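Local coordinates for protein 3-hydroxyacyl-CoA dehydrogenase (Burkholderia thailandensis, PDB 4XGN) that probably catalyses the NAD-dependent oxidation of 3-hydroxyacyl-CoA, as a short-chain dehydrogenase with a Rossmann-type fold, at residues Leu25-Ala36 against Pro228-Phe239; Cys91-Lys99 against Leu111-Asn119. One frame throughout, in Å; residues are numbered along the deposited sequence.

Contact 1: residues Leu25-Ala36 against Pro228-Phe239. With NAD (nicotinamide-adenine-dinucleotide), chain I.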
loop_
_atom_site.group_PDB
_atom_site.type_symbol
_atom_site.label_atom_id
_atom_site.label_comp_id
_atom_site.label_asym_id
_atom_site.label_seq_id
_atom_site.Cartn_x
_atom_site.Cartn_y
_atom_site.Cartn_z
ATOM N N LEU A 25 -2.668 -24.719 -7.731
ATOM C CA LEU A 25 -1.742 -24.315 -6.691
ATOM C C LEU A 25 -1.797 -25.175 -5.429
ATOM O O LEU A 25 -0.753 -25.480 -4.851
ATOM C CB LEU A 25 -1.925 -22.822 -6.361
ATOM C CG LEU A 25 -1.856 -21.847 -7.493
ATOM C CD1 LEU A 25 -1.923 -20.382 -6.992
ATOM C CD2 LEU A 25 -0.611 -22.057 -8.367
ATOM N N GLY A 26 -2.988 -25.595 -5.026
ATOM C CA GLY A 26 -3.158 -26.463 -3.886
ATOM C C GLY A 26 -2.458 -27.803 -4.098
ATOM O O GLY A 26 -1.735 -28.267 -3.209
ATOM N N ALA A 27 -2.618 -28.365 -5.297
ATOM C CA ALA A 27 -2.018 -29.650 -5.688
ATOM C C ALA A 27 -0.489 -29.526 -5.702
ATOM O O ALA A 27 0.234 -30.369 -5.154
ATOM C CB ALA A 27 -2.515 -30.126 -7.034
ATOM N N GLY A 28 0.028 -28.442 -6.293
ATOM C CA GLY A 28 1.466 -28.236 -6.351
ATOM C C GLY A 28 2.064 -28.093 -4.962
ATOM O O GLY A 28 3.150 -28.631 -4.675
ATOM N N THR A 29 1.325 -27.414 -4.086
ATOM C CA THR A 29 1.719 -27.276 -2.694
ATOM C C THR A 29 1.790 -28.629 -1.981
ATOM O O THR A 29 2.758 -28.936 -1.280
ATOM C CB THR A 29 0.788 -26.306 -1.940
ATOM O OG1 THR A 29 0.860 -25.013 -2.578
ATOM C CG2 THR A 29 1.250 -26.106 -0.497
ATOM N N ALA A 30 0.746 -29.413 -2.174
ATOM C CA ALA A 30 0.645 -30.754 -1.623
ATOM C C ALA A 30 1.828 -31.602 -2.032
ATOM O O ALA A 30 2.405 -32.298 -1.197
ATOM C CB ALA A 30 -0.673 -31.410 -2.049
ATOM N N ARG A 31 2.201 -31.544 -3.305
ATOM C CA ARG A 31 3.294 -32.320 -3.824
ATOM C C ARG A 31 4.590 -31.927 -3.153
ATOM O O ARG A 31 5.357 -32.801 -2.697
ATOM C CB ARG A 31 3.425 -32.191 -5.333
ATOM C CG ARG A 31 2.289 -32.800 -6.112
ATOM C CD ARG A 31 2.528 -32.599 -7.605
ATOM N NE ARG A 31 1.377 -33.031 -8.360
ATOM C CZ ARG A 31 1.065 -34.271 -8.646
ATOM N NH1 ARG A 31 1.824 -35.296 -8.248
ATOM N NH2 ARG A 31 -0.037 -34.488 -9.343
ATOM N N LEU A 32 4.846 -30.622 -3.081
ATOM C CA LEU A 32 6.113 -30.149 -2.570
ATOM C C LEU A 32 6.247 -30.473 -1.095
ATOM O O LEU A 32 7.332 -30.894 -0.673
ATOM C CB LEU A 32 6.304 -28.639 -2.836
ATOM C CG LEU A 32 7.629 -28.034 -2.360
ATOM C CD1 LEU A 32 7.978 -26.824 -3.200
ATOM C CD2 LEU A 32 7.586 -27.489 -0.943
ATOM N N LEU A 33 5.171 -30.286 -0.328
ATOM C CA LEU A 33 5.173 -30.564 1.111
ATOM C C LEU A 33 5.352 -32.046 1.382
ATOM O O LEU A 33 6.103 -32.426 2.308
ATOM C CB LEU A 33 3.935 -30.031 1.799
ATOM C CG LEU A 33 3.859 -28.487 1.831
ATOM C CD1 LEU A 33 2.539 -28.013 2.405
ATOM C CD2 LEU A 33 5.004 -27.825 2.591
ATOM N N THR A 34 4.736 -32.875 0.550
ATOM C CA THR A 34 4.907 -34.324 0.659
ATOM C C THR A 34 6.364 -34.729 0.358
ATOM O O THR A 34 6.917 -35.640 1.036
ATOM C CB THR A 34 3.937 -35.076 -0.271
ATOM O OG1 THR A 34 2.579 -34.814 0.106
ATOM C CG2 THR A 34 4.182 -36.574 -0.184
ATOM N N GLU A 35 6.948 -34.128 -0.671
ATOM C CA GLU A 35 8.281 -34.480 -1.107
ATOM C C GLU A 35 9.260 -34.125 -0.014
ATOM O O GLU A 35 10.267 -34.816 0.127
ATOM C CB GLU A 35 8.657 -33.779 -2.414
ATOM N N ALA A 36 8.944 -33.099 0.781
ATOM C CA ALA A 36 9.682 -32.713 1.984
ATOM C C ALA A 36 9.336 -33.520 3.238
ATOM O O ALA A 36 9.799 -33.167 4.328
ATOM C CB ALA A 36 9.482 -31.252 2.264
ATOM N N PRO A 228 2.877 -23.943 -10.581
ATOM C CA PRO A 228 2.438 -24.253 -9.202
ATOM C C PRO A 228 3.598 -24.516 -8.213
ATOM O O PRO A 228 3.509 -24.130 -7.051
ATOM C CB PRO A 228 1.544 -25.498 -9.399
ATOM C CG PRO A 228 0.987 -25.274 -10.745
ATOM C CD PRO A 228 2.073 -24.659 -11.583
ATOM N N ALA A 229 4.684 -25.128 -8.676
ATOM C CA ALA A 229 5.837 -25.362 -7.830
ATOM C C ALA A 229 6.425 -24.093 -7.247
ATOM O O ALA A 229 7.034 -24.110 -6.157
ATOM C CB ALA A 229 6.917 -26.140 -8.584
ATOM N N GLU A 230 6.322 -23.004 -7.991
ATOM C CA GLU A 230 6.908 -21.735 -7.556
ATOM C C GLU A 230 6.070 -21.094 -6.464
ATOM O O GLU A 230 6.608 -20.426 -5.571
ATOM C CB GLU A 230 7.091 -20.824 -8.756
ATOM C CG GLU A 230 8.142 -21.413 -9.691
ATOM C CD GLU A 230 8.185 -20.835 -11.087
ATOM O OE1 GLU A 230 7.172 -20.364 -11.657
ATOM O OE2 GLU A 230 9.310 -20.897 -11.664
ATOM N N TYR A 231 4.748 -21.248 -6.553
ATOM C CA TYR A 231 3.886 -20.907 -5.468
ATOM C C TYR A 231 4.220 -21.723 -4.227
ATOM O O TYR A 231 4.381 -21.223 -3.111
ATOM C CB TYR A 231 2.405 -21.088 -5.882
ATOM C CG TYR A 231 1.441 -20.898 -4.726
ATOM C CD1 TYR A 231 1.093 -21.946 -3.931
ATOM C CD2 TYR A 231 0.863 -19.646 -4.439
ATOM C CE1 TYR A 231 0.240 -21.770 -2.860
ATOM C CE2 TYR A 231 -0.009 -19.470 -3.377
ATOM C CZ TYR A 231 -0.311 -20.550 -2.580
ATOM O OH TYR A 231 -1.172 -20.435 -1.504
ATOM N N ALA A 232 4.350 -23.032 -4.451
ATOM C CA ALA A 232 4.635 -23.917 -3.383
ATOM C C ALA A 232 5.967 -23.660 -2.701
ATOM O O ALA A 232 6.039 -23.773 -1.499
ATOM C CB ALA A 232 4.596 -25.338 -3.886
ATOM N N MET A 233 6.967 -23.237 -3.461
ATOM C CA MET A 233 8.248 -22.871 -2.892
ATOM C C MET A 233 8.099 -21.730 -1.898
ATOM O O MET A 233 8.746 -21.746 -0.837
ATOM C CB MET A 233 9.211 -22.375 -3.982
ATOM C CG MET A 233 9.853 -23.408 -4.891
ATOM S SD MET A 233 10.737 -22.455 -6.184
ATOM C CE MET A 233 11.765 -21.506 -5.102
ATOM N N LEU A 234 7.264 -20.726 -2.247
ATOM C CA LEU A 234 7.054 -19.627 -1.334
ATOM C C LEU A 234 6.282 -20.056 -0.098
ATOM O O LEU A 234 6.556 -19.598 1.010
ATOM C CB LEU A 234 6.348 -18.456 -2.033
ATOM C CG LEU A 234 6.159 -17.166 -1.215
ATOM C CD1 LEU A 234 7.437 -16.650 -0.620
ATOM C CD2 LEU A 234 5.450 -16.154 -2.091
ATOM N N VAL A 235 5.316 -20.952 -0.260
ATOM C CA VAL A 235 4.631 -21.490 0.918
ATOM C C VAL A 235 5.681 -22.118 1.889
ATOM O O VAL A 235 5.628 -21.926 3.106
ATOM C CB VAL A 235 3.557 -22.568 0.538
ATOM C CG1 VAL A 235 3.001 -23.273 1.775
ATOM C CG2 VAL A 235 2.417 -21.961 -0.247
ATOM N N ARG A 236 6.565 -22.949 1.353
ATOM C CA ARG A 236 7.587 -23.594 2.210
ATOM C C ARG A 236 8.447 -22.567 2.927
ATOM O O ARG A 236 8.726 -22.692 4.102
ATOM C CB ARG A 236 8.449 -24.509 1.348
ATOM C CG ARG A 236 9.645 -25.075 2.074
ATOM C CD ARG A 236 10.298 -26.235 1.363
ATOM N NE ARG A 236 11.248 -26.822 2.297
ATOM C CZ ARG A 236 11.868 -27.985 2.116
ATOM N NH1 ARG A 236 11.735 -28.656 0.976
ATOM N NH2 ARG A 236 12.669 -28.458 3.065
ATOM N N GLN A 237 8.829 -21.498 2.231
ATOM C CA GLN A 237 9.641 -20.430 2.877
ATOM C C GLN A 237 8.881 -19.804 4.046
ATOM O O GLN A 237 9.449 -19.534 5.094
ATOM C CB GLN A 237 10.091 -19.388 1.862
ATOM C CG GLN A 237 10.642 -18.093 2.470
ATOM C CD GLN A 237 11.978 -18.220 3.192
ATOM O OE1 GLN A 237 12.371 -17.288 3.921
ATOM N NE2 GLN A 237 12.667 -19.357 3.037
ATOM N N ILE A 238 7.591 -19.528 3.847
ATOM C CA ILE A 238 6.780 -19.016 4.910
ATOM C C ILE A 238 6.708 -19.961 6.104
ATOM O O ILE A 238 6.862 -19.531 7.244
ATOM C CB ILE A 238 5.367 -18.650 4.427
ATOM C CG1 ILE A 238 5.427 -17.463 3.467
ATOM C CG2 ILE A 238 4.437 -18.450 5.649
ATOM C CD1 ILE A 238 4.180 -17.267 2.624
ATOM N N PHE A 239 6.491 -21.259 5.859
ATOM C CA PHE A 239 6.574 -22.228 6.942
ATOM C C PHE A 239 7.907 -22.237 7.652
ATOM O O PHE A 239 7.909 -22.274 8.860
ATOM C CB PHE A 239 6.213 -23.651 6.452
ATOM C CG PHE A 239 4.749 -23.856 6.105
ATOM C CD1 PHE A 239 3.740 -23.245 6.810
ATOM C CD2 PHE A 239 4.397 -24.758 5.101
ATOM C CE1 PHE A 239 2.397 -23.470 6.480
ATOM C CE2 PHE A 239 3.071 -25.004 4.771
ATOM C CZ PHE A 239 2.072 -24.345 5.452
HETATM P PA NAD I . -7.846 -24.348 -9.584
HETATM O O1A NAD I . -9.187 -24.099 -10.175
HETATM O O2A NAD I . -6.898 -25.217 -10.352
HETATM O O5B NAD I . -7.974 -24.933 -8.096
HETATM C C5B NAD I . -8.941 -24.440 -7.195
HETATM C C4B NAD I . -9.464 -25.607 -6.339
HETATM O O4B NAD I . -10.368 -25.015 -5.555
HETATM C C3B NAD I . -10.240 -26.642 -7.195
HETATM O O3B NAD I . -9.740 -27.936 -7.118
HETATM C C2B NAD I . -11.656 -26.420 -6.634
HETATM O O2B NAD I . -12.490 -27.618 -6.841
HETATM C C1B NAD I . -11.502 -26.006 -5.379
HETATM N N9A NAD I . -12.630 -25.278 -4.885
HETATM C C8A NAD I . -13.401 -24.331 -5.507
HETATM N N7A NAD I . -14.427 -23.952 -4.678
HETATM C C5A NAD I . -14.238 -24.654 -3.570
HETATM C C6A NAD I . -14.944 -24.673 -2.395
HETATM N N6A NAD I . -16.140 -23.971 -2.059
HETATM N N1A NAD I . -14.535 -25.480 -1.404
HETATM C C2A NAD I . -13.435 -26.282 -1.543
HETATM N N3A NAD I . -12.714 -26.256 -2.703
HETATM C C4A NAD I . -13.159 -25.451 -3.692
HETATM O O3 NAD I . -7.271 -22.850 -9.505
HETATM P PN NAD I . -5.860 -22.414 -8.816
HETATM O O1N NAD I . -5.157 -21.593 -9.846
HETATM O O2N NAD I . -5.033 -23.554 -8.243
HETATM O O5D NAD I . -6.353 -21.440 -7.620
HETATM C C5D NAD I . -5.826 -21.526 -6.298
HETATM C C4D NAD I . -5.925 -20.246 -5.560
HETATM O O4D NAD I . -5.070 -19.389 -6.194
HETATM C C3D NAD I . -7.334 -19.610 -5.655
HETATM O O3D NAD I . -7.677 -18.978 -4.500
HETATM C C2D NAD I . -7.093 -18.611 -6.822
HETATM O O2D NAD I . -8.143 -17.539 -6.833
HETATM C C1D NAD I . -5.893 -18.128 -6.576
HETATM N N1N NAD I . -5.143 -17.504 -7.661
HETATM C C2N NAD I . -4.883 -18.128 -8.858
HETATM C C3N NAD I . -4.166 -17.506 -9.872
HETATM C C7N NAD I . -3.906 -18.134 -11.208
HETATM O O7N NAD I . -3.487 -17.445 -12.109
HETATM N N7N NAD I . -4.107 -19.526 -11.403
HETATM C C4N NAD I . -3.678 -16.202 -9.634
HETATM C C5N NAD I . -3.904 -15.593 -8.427
HETATM C C6N NAD I . -4.623 -16.237 -7.443
#

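Contact 2: residues Cys91-Lys99 against Leu111-Asn119. With NAD (nicotinamide-adenine-dinucleotide), chain I.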
loop_
_atom_site.group_PDB
_atom_site.type_symbol
_atom_site.label_atom_id
_atom_site.label_comp_id
_atom_site.label_asym_id
_atom_site.label_seq_id
_atom_site.Cartn_x
_atom_site.Cartn_y
_atom_site.Cartn_z
ATOM N N CYS A 91 -6.124 -22.541 -0.594
ATOM C CA CYS A 91 -6.104 -22.361 -2.047
ATOM C C CYS A 91 -7.484 -22.502 -2.732
ATOM O O CYS A 91 -7.598 -22.132 -3.892
ATOM C CB CYS A 91 -5.116 -23.293 -2.726
ATOM S SG CYS A 91 -3.395 -23.003 -2.273
ATOM N N ALA A 92 -8.518 -22.965 -2.041
ATOM C CA ALA A 92 -9.845 -23.030 -2.616
ATOM C C ALA A 92 -10.316 -21.631 -3.053
ATOM O O ALA A 92 -10.281 -20.708 -2.275
ATOM C CB ALA A 92 -10.831 -23.569 -1.615
ATOM N N GLY A 93 -10.707 -21.513 -4.306
ATOM C CA GLY A 93 -11.158 -20.239 -4.827
ATOM C C GLY A 93 -11.722 -20.398 -6.210
ATOM O O GLY A 93 -11.461 -21.413 -6.869
ATOM N N ILE A 94 -12.530 -19.400 -6.619
ATOM C CA ILE A 94 -13.102 -19.293 -7.935
ATOM C C ILE A 94 -12.864 -17.849 -8.411
ATOM O O ILE A 94 -12.708 -16.944 -7.585
ATOM C CB ILE A 94 -14.618 -19.604 -7.975
ATOM C CG1 ILE A 94 -15.373 -18.813 -6.913
ATOM C CG2 ILE A 94 -14.853 -21.086 -7.737
ATOM C CD1 ILE A 94 -16.872 -18.925 -6.988
ATOM N N ALA A 95 -12.815 -17.670 -9.741
ATOM C CA ALA A 95 -12.525 -16.349 -10.342
ATOM C C ALA A 95 -13.468 -16.049 -11.514
ATOM O O ALA A 95 -13.042 -15.924 -12.650
ATOM C CB ALA A 95 -11.084 -16.261 -10.777
ATOM N N PRO A 96 -14.751 -15.897 -11.238
ATOM C CA PRO A 96 -15.654 -15.500 -12.329
ATOM C C PRO A 96 -15.437 -14.032 -12.743
ATOM O O PRO A 96 -14.659 -13.332 -12.113
ATOM C CB PRO A 96 -17.058 -15.786 -11.766
ATOM C CG PRO A 96 -16.899 -15.829 -10.291
ATOM C CD PRO A 96 -15.455 -16.070 -9.947
ATOM N N ALA A 97 -15.965 -13.653 -13.897
ATOM C CA ALA A 97 -15.823 -12.296 -14.371
ATOM C C ALA A 97 -17.213 -11.766 -14.738
ATOM O O ALA A 97 -18.018 -12.460 -15.364
ATOM C CB ALA A 97 -14.925 -12.259 -15.585
ATOM N N ALA A 98 -17.445 -10.512 -14.402
ATOM C CA ALA A 98 -18.664 -9.817 -14.777
ATOM C C ALA A 98 -18.447 -8.348 -14.441
ATOM O O ALA A 98 -17.929 -8.034 -13.367
ATOM C CB ALA A 98 -19.853 -10.331 -13.991
ATOM N N LYS A 99 -18.854 -7.490 -15.344
ATOM C CA LYS A 99 -18.731 -6.045 -15.144
ATOM C C LYS A 99 -19.774 -5.534 -14.189
ATOM O O LYS A 99 -20.882 -6.043 -14.144
ATOM C CB LYS A 99 -18.865 -5.306 -16.473
ATOM C CG LYS A 99 -17.681 -5.519 -17.424
ATOM C CD LYS A 99 -17.925 -4.860 -18.778
ATOM C CE LYS A 99 -16.902 -5.366 -19.795
ATOM N NZ LYS A 99 -17.005 -4.647 -21.098
ATOM N N LEU A 111 -23.653 -13.665 -8.160
ATOM C CA LEU A 111 -22.302 -13.938 -8.621
ATOM C C LEU A 111 -21.264 -13.275 -7.700
ATOM O O LEU A 111 -20.261 -13.880 -7.348
ATOM C CB LEU A 111 -22.111 -13.481 -10.071
ATOM C CG LEU A 111 -20.806 -13.863 -10.737
ATOM C CD1 LEU A 111 -20.631 -15.380 -10.686
ATOM C CD2 LEU A 111 -20.782 -13.386 -12.175
ATOM N N PHE A 112 -21.538 -12.046 -7.294
ATOM C CA PHE A 112 -20.685 -11.353 -6.337
ATOM C C PHE A 112 -20.696 -12.082 -4.992
ATOM O O PHE A 112 -19.650 -12.432 -4.433
ATOM C CB PHE A 112 -21.141 -9.897 -6.158
ATOM C CG PHE A 112 -20.195 -9.062 -5.317
ATOM C CD1 PHE A 112 -20.329 -9.005 -3.935
ATOM C CD2 PHE A 112 -19.211 -8.328 -5.919
ATOM C CE1 PHE A 112 -19.460 -8.240 -3.156
ATOM C CE2 PHE A 112 -18.348 -7.532 -5.155
ATOM C CZ PHE A 112 -18.472 -7.495 -3.776
ATOM N N ALA A 113 -21.905 -12.387 -4.516
ATOM C CA ALA A 113 -22.023 -13.057 -3.237
ATOM C C ALA A 113 -21.334 -14.427 -3.220
ATOM O O ALA A 113 -20.603 -14.716 -2.251
ATOM C CB ALA A 113 -23.469 -13.195 -2.822
ATOM N N LYS A 114 -21.462 -15.215 -4.289
ATOM C CA LYS A 114 -20.832 -16.545 -4.339
ATOM C C LYS A 114 -19.314 -16.436 -4.314
ATOM O O LYS A 114 -18.629 -17.198 -3.612
ATOM C CB LYS A 114 -21.254 -17.328 -5.578
ATOM C CG LYS A 114 -20.508 -18.646 -5.725
ATOM C CD LYS A 114 -21.241 -19.652 -6.588
ATOM C CE LYS A 114 -20.500 -20.980 -6.487
ATOM N NZ LYS A 114 -20.861 -21.700 -5.227
ATOM N N THR A 115 -18.783 -15.471 -5.069
ATOM C CA THR A 115 -17.311 -15.288 -5.099
ATOM C C THR A 115 -16.781 -14.945 -3.723
ATOM O O THR A 115 -15.762 -15.475 -3.252
ATOM C CB THR A 115 -16.964 -14.169 -6.098
ATOM O OG1 THR A 115 -17.473 -14.545 -7.377
ATOM C CG2 THR A 115 -15.441 -13.948 -6.184
ATOM N N ILE A 116 -17.457 -13.999 -3.084
ATOM C CA ILE A 116 -17.113 -13.590 -1.728
ATOM C C ILE A 116 -17.243 -14.770 -0.750
ATOM O O ILE A 116 -16.393 -14.943 0.139
ATOM C CB ILE A 116 -17.941 -12.361 -1.284
ATOM C CG1 ILE A 116 -17.201 -11.086 -1.648
ATOM C CG2 ILE A 116 -18.195 -12.335 0.219
ATOM C CD1 ILE A 116 -16.929 -10.846 -3.126
ATOM N N THR A 117 -18.294 -15.555 -0.916
ATOM C CA THR A 117 -18.531 -16.693 -0.017
ATOM C C THR A 117 -17.462 -17.774 -0.101
ATOM O O THR A 117 -16.943 -18.228 0.935
ATOM C CB THR A 117 -19.960 -17.245 -0.164
ATOM O OG1 THR A 117 -20.861 -16.200 0.200
ATOM C CG2 THR A 117 -20.149 -18.456 0.716
ATOM N N VAL A 118 -17.072 -18.144 -1.312
ATOM C CA VAL A 118 -16.030 -19.124 -1.441
ATOM C C VAL A 118 -14.681 -18.590 -1.042
ATOM O O VAL A 118 -13.966 -19.217 -0.267
ATOM C CB VAL A 118 -15.966 -19.697 -2.856
ATOM C CG1 VAL A 118 -14.807 -20.646 -3.028
ATOM C CG2 VAL A 118 -17.277 -20.404 -3.170
ATOM N N ASN A 119 -14.316 -17.421 -1.592
ATOM C CA ASN A 119 -12.953 -16.953 -1.499
ATOM C C ASN A 119 -12.618 -16.329 -0.173
ATOM O O ASN A 119 -11.493 -16.464 0.285
ATOM C CB ASN A 119 -12.689 -15.933 -2.607
ATOM C CG ASN A 119 -12.674 -16.537 -4.003
ATOM O OD1 ASN A 119 -12.840 -17.754 -4.193
ATOM N ND2 ASN A 119 -12.422 -15.694 -4.990
HETATM P PA NAD I . -7.846 -24.348 -9.584
HETATM O O1A NAD I . -9.187 -24.099 -10.175
HETATM O O2A NAD I . -6.898 -25.217 -10.352
HETATM O O5B NAD I . -7.974 -24.933 -8.096
HETATM C C5B NAD I . -8.941 -24.440 -7.195
HETATM C C4B NAD I . -9.464 -25.607 -6.339
HETATM O O4B NAD I . -10.368 -25.015 -5.555
HETATM C C3B NAD I . -10.240 -26.642 -7.195
HETATM O O3B NAD I . -9.740 -27.936 -7.118
HETATM C C2B NAD I . -11.656 -26.420 -6.634
HETATM O O2B NAD I . -12.490 -27.618 -6.841
HETATM C C1B NAD I . -11.502 -26.006 -5.379
HETATM N N9A NAD I . -12.630 -25.278 -4.885
HETATM C C8A NAD I . -13.401 -24.331 -5.507
HETATM N N7A NAD I . -14.427 -23.952 -4.678
HETATM C C5A NAD I . -14.238 -24.654 -3.570
HETATM C C6A NAD I . -14.944 -24.673 -2.395
HETATM N N6A NAD I . -16.140 -23.971 -2.059
HETATM N N1A NAD I . -14.535 -25.480 -1.404
HETATM C C2A NAD I . -13.435 -26.282 -1.543
HETATM N N3A NAD I . -12.714 -26.256 -2.703
HETATM C C4A NAD I . -13.159 -25.451 -3.692
HETATM O O3 NAD I . -7.271 -22.850 -9.505
HETATM P PN NAD I . -5.860 -22.414 -8.816
HETATM O O1N NAD I . -5.157 -21.593 -9.846
HETATM O O2N NAD I . -5.033 -23.554 -8.243
HETATM O O5D NAD I . -6.353 -21.440 -7.620
HETATM C C5D NAD I . -5.826 -21.526 -6.298
HETATM C C4D NAD I . -5.925 -20.246 -5.560
HETATM O O4D NAD I . -5.070 -19.389 -6.194
HETATM C C3D NAD I . -7.334 -19.610 -5.655
HETATM O O3D NAD I . -7.677 -18.978 -4.500
HETATM C C2D NAD I . -7.093 -18.611 -6.822
HETATM O O2D NAD I . -8.143 -17.539 -6.833
HETATM C C1D NAD I . -5.893 -18.128 -6.576
HETATM N N1N NAD I . -5.143 -17.504 -7.661
HETATM C C2N NAD I . -4.883 -18.128 -8.858
HETATM C C3N NAD I . -4.166 -17.506 -9.872
HETATM C C7N NAD I . -3.906 -18.134 -11.208
HETATM O O7N NAD I . -3.487 -17.445 -12.109
HETATM N N7N NAD I . -4.107 -19.526 -11.403
HETATM C C4N NAD I . -3.678 -16.202 -9.634
HETATM C C5N NAD I . -3.904 -15.593 -8.427
HETATM C C6N NAD I . -4.623 -16.237 -7.443
HETATM O O HOH W 1 -11.257 -20.091 0.263
#

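Contact 1: residues Leu25-Ala36 against Pro228-Phe239
The ring of Y231 takes L25 on one face and T29 at its edge: CD1 of L25 stands over that face, 4.2 Å from the ring centroid in a CH-pi contact, while OG1 of T29 lies in the ring plane, 3.3 Å from CE1 of Y231. Two other flat groups are met further along: CD1 of L33 abuts the edge of the F239 ring, and CB of A36 sits over one face of the R236 guanidinium, whose NE is bridged to E240. The pairing joins two helices on one side of the Rossmann-type sheet, 24-35, which follows the first strand, and 228-240, which precedes the last. Their axes approach to 7.8 Å at an angle of 59°, a closeness made possible by G28 and A232 at the crossing, where CB of A232 lies 3.7 Å from CA of T29 and CA of G28 lies against CB of P228. Beside them L32 acts as a knob into the hole formed by A229, A232, M233 and R236. Its CG stands trans to the backbone N (chi1 -179°), which carries CD1 toward the backbone N of M233 and CD2 against the aliphatic part of R236. No hydrogen bond links the helices; instead the T29 hydroxyl is turned back on its own helix, donating to L25 O from the face of that carbonyl opposite the one used by T29 N. Beyond the ring, Y231 OH bonds to T151. At the cofactor end, L25 N donates to the NAD phosphate oxygen O2N at 2.7 Å, with an N-H...O angle of 159°.

Contact 2: residues Cys91-Lys99 against Leu111-Asn119
The loop after strand 85-90 of the Rossmann-type fold runs over helix 109-135 beside the NAD adenosine, and N119 fastens it there. The amide of N119 pairs with both backbone polar groups of I94: OD1 accepts from I94 N at 2.9 Å on an in-plane lone pair, and ND2 donates to I94 O at 2.9 Å with an N-H...O angle of 163°. The pairing of OD1 with a donor and ND2 with an acceptor sets which way round the amide lies; I94 O is nearly in its plane, and ND2 has a further partner in S169 OG. A water donating to A92 O and V118 O bridges the two backbones nearby. The I94 side chain, with CG1 wedged between backbone N and carbonyl carbon (chi1 50°), lays CD1 against CG2 of V118 and CA of T115. Farther along, L111 meets P96 through CD1, and its CD2 lies 3.7 Å from CB of A98. On the cofactor side, CB of A92 approaches the adenine at N3A, 3.5 Å away, and V118 CG1 meets the N6A and N7A edge. A helix asparagine gripping the backbone just after N-C-A-G, the counterpart of the NNAG motif, is typical of classical short-chain dehydrogenases.

From the N terminus, strand 15-19 leads into helix 24-35, the first half of contact 1, whose partner 228-239 does not arrive until 192 residues further on, just before the last strand, 248-251. The long excursion between them contains contact 2 entirely: its loop, 91-99, leaves central strand 85-90, and only 11 residues separate it from 111-119 on the next helix. Contact 1 thus ties the helix after the first strand to the helix before the last, while contact 2, across the chain's centre, closes a short loop carrying the antiparallel pair 101-102 and 105-106. Their centres lie about 24 Å apart, yet C91 SG packs against Y231 OH, and both touch NAD, contact 1 at the phosphate and nicotinamide ribose, contact 2 at the adenine and the same ribose.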